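Local coordinates for virulence protein vsdE (Salmonella enterica, PDB 5LQ6) that acts as a plasmid-encoded virulence effector, a cysteine hydrolase that suppresses host immune responses, at residues Met61-Val65 against Cys82-Ile87. The protein carries 4 engineered substitutions. Numbering follows the deposited sequence.
Sequences MARYV and CLHYNI
The carboxamide of N86 meets the Y64 ring obliquely, ND2 lying 3.9 Å from ring atom CD2, with the ring and amide planes 61° apart and the two side chains crossing at about a right angle. Within its own helix, N86 OD1 lies in plane at the edge of the Y85 ring. N86 ND2 has V65 CG1 3.5 Å away, and the V65 and N86 side chains run past each other in opposite directions. N86 carries its CG anti to its own carbonyl carbon, which sends the amide into the gap between the helices. A water sits there, accepting from N86 ND2 at 2.8 Å and donating to the backbone carbonyl oxygen M61 O, also at 2.8 Å. That carbonyl is the acceptor of the weak bond from V65 N in its own helix, so the water supplements its pairing. N86 ND2 also donates to L94 O. The Y64 hydroxyl is hydrogen-bonded to E42 OE1.

Apolar contacts flank this bridge. The M61 side chain bends at its last torsion (chi3 84°) and lays CE 3.4 Å from N86 O, over the helix backbone and near I87 CG1. L83 CD1 packs against M61 CB and the backbone of M61, 3.6 Å from M61 O, while V65 CG1 rests on the CB atoms of L83 and C82.

The segments belong to helices 55-65 and 76-89; the segment axes run at 131° and approach to 9.7 Å. C76, at the start of the latter helix, forms with H165 and D185 a probable cysteine-hydrolase triad, as in papain-like enzymes. The contact thus joins helix 55-65 to the probable nucleophile helix by apolar packing around one water bridge, its buried amide nitrogen satisfied by both the water and a carbonyl of strand 94-96.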
loop_
_atom_site.group_PDB
_atom_site.type_symbol
_atom_site.label_atom_id
_atom_site.label_comp_id
_atom_site.label_asym_id
_atom_site.label_seq_id
_atom_site.Cartn_x
_atom_site.Cartn_y
_atom_site.Cartn_z
ATOM N N MET A 61 -2.214 -12.008 -3.835
ATOM C CA MET A 61 -1.670 -11.272 -2.678
ATOM C C MET A 61 -2.652 -10.235 -2.156
ATOM O O MET A 61 -2.821 -10.055 -0.943
ATOM C CB MET A 61 -0.332 -10.624 -3.058
ATOM C CG MET A 61 0.724 -11.664 -3.325
ATOM S SD MET A 61 2.378 -11.056 -3.592
ATOM C CE MET A 61 2.914 -10.893 -1.873
ATOM N N ALA A 62 -3.336 -9.546 -3.056
ATOM C CA ALA A 62 -4.344 -8.562 -2.653
ATOM C C ALA A 62 -5.538 -9.199 -1.986
ATOM O O ALA A 62 -6.085 -8.674 -1.038
ATOM C CB ALA A 62 -4.805 -7.742 -3.839
ATOM N N ARG A 63 -5.943 -10.381 -2.487
ATOM C CA ARG A 63 -7.019 -11.104 -1.814
ATOM C C ARG A 63 -6.617 -11.557 -0.423
ATOM O O ARG A 63 -7.440 -11.524 0.473
ATOM C CB ARG A 63 -7.452 -12.311 -2.643
ATOM C CG ARG A 63 -8.212 -11.957 -3.905
ATOM C CD ARG A 63 -8.373 -13.160 -4.798
ATOM N NE ARG A 63 -9.341 -12.902 -5.872
ATOM C CZ ARG A 63 -9.522 -13.709 -6.926
ATOM N NH1 ARG A 63 -8.770 -14.822 -7.092
ATOM N NH2 ARG A 63 -10.451 -13.403 -7.813
ATOM N N TYR A 64 -5.374 -11.992 -0.266
ATOM C CA TYR A 64 -4.859 -12.512 1.007
ATOM C C TYR A 64 -4.975 -11.489 2.133
ATOM O O TYR A 64 -5.407 -11.804 3.245
ATOM C CB TYR A 64 -3.441 -12.997 0.885
ATOM C CG TYR A 64 -2.910 -13.537 2.181
ATOM C CD1 TYR A 64 -3.181 -14.851 2.581
ATOM C CD2 TYR A 64 -2.153 -12.752 3.041
ATOM C CE1 TYR A 64 -2.723 -15.328 3.776
ATOM C CE2 TYR A 64 -1.697 -13.242 4.259
ATOM C CZ TYR A 64 -1.966 -14.545 4.610
ATOM O OH TYR A 64 -1.481 -15.039 5.827
ATOM N N VAL A 65 -4.581 -10.241 1.861
ATOM C CA VAL A 65 -4.546 -9.290 2.951
ATOM C C VAL A 65 -5.864 -8.905 3.529
ATOM O O VAL A 65 -5.939 -8.461 4.685
ATOM C CB VAL A 65 -3.746 -7.989 2.610
ATOM C CG1 VAL A 65 -2.295 -8.300 2.321
ATOM C CG2 VAL A 65 -4.352 -7.234 1.456
ATOM N N CYS A 82 0.199 -3.801 4.910
ATOM C CA CYS A 82 0.283 -5.269 4.930
ATOM C C CYS A 82 0.690 -5.802 3.556
ATOM O O CYS A 82 1.582 -6.605 3.398
ATOM C CB CYS A 82 -1.036 -5.903 5.319
ATOM S SG CYS A 82 -1.432 -5.799 7.080
ATOM N N LEU A 83 -0.020 -5.323 2.532
ATOM C CA LEU A 83 0.277 -5.788 1.186
ATOM C C LEU A 83 1.670 -5.401 0.785
ATOM O O LEU A 83 2.390 -6.164 0.153
ATOM C CB LEU A 83 -0.765 -5.225 0.209
ATOM C CG LEU A 83 -0.629 -5.666 -1.236
ATOM C CD1 LEU A 83 -0.618 -7.185 -1.347
ATOM C CD2 LEU A 83 -1.757 -5.063 -2.079
ATOM N N HIS A 84 2.086 -4.158 1.066
ATOM C CA HIS A 84 3.442 -3.727 0.752
ATOM C C HIS A 84 4.522 -4.594 1.390
ATOM O O HIS A 84 5.533 -4.928 0.784
ATOM C CB HIS A 84 3.594 -2.262 1.135
ATOM C CG HIS A 84 4.853 -1.622 0.674
ATOM N ND1 HIS A 84 5.070 -1.277 -0.638
ATOM C CD2 HIS A 84 5.935 -1.187 1.347
ATOM C CE1 HIS A 84 6.257 -0.736 -0.766
ATOM N NE2 HIS A 84 6.802 -0.643 0.430
ATOM N N TYR A 85 4.300 -4.884 2.656
ATOM C CA TYR A 85 5.193 -5.773 3.376
ATOM C C TYR A 85 5.265 -7.163 2.745
ATOM O O TYR A 85 6.357 -7.695 2.559
ATOM C CB TYR A 85 4.742 -5.876 4.828
ATOM C CG TYR A 85 5.539 -6.795 5.737
ATOM C CD1 TYR A 85 5.283 -8.129 5.808
ATOM C CD2 TYR A 85 6.545 -6.263 6.498
ATOM C CE1 TYR A 85 6.017 -8.941 6.690
ATOM C CE2 TYR A 85 7.271 -7.058 7.403
ATOM C CZ TYR A 85 6.984 -8.396 7.447
ATOM O OH TYR A 85 7.727 -9.248 8.321
ATOM N N ASN A 86 4.121 -7.744 2.445
ATOM C CA ASN A 86 4.048 -9.083 1.824
ATOM C C ASN A 86 4.760 -9.078 0.462
ATOM O O ASN A 86 5.512 -9.988 0.124
ATOM C CB ASN A 86 2.606 -9.540 1.668
ATOM C CG ASN A 86 1.937 -9.848 3.005
ATOM O OD1 ASN A 86 2.622 -9.857 4.038
ATOM N ND2 ASN A 86 0.655 -10.006 2.999
ATOM N N ILE A 87 4.539 -8.038 -0.345
ATOM C CA ILE A 87 5.216 -7.969 -1.606
ATOM C C ILE A 87 6.726 -7.912 -1.416
ATOM O O ILE A 87 7.481 -8.633 -2.099
ATOM C CB ILE A 87 4.722 -6.730 -2.430
ATOM C CG1 ILE A 87 3.311 -6.957 -2.886
ATOM C CG2 ILE A 87 5.653 -6.444 -3.620
ATOM C CD1 ILE A 87 2.619 -5.675 -3.315
HETATM O O HOH W 1 -0.367 -10.533 0.392
#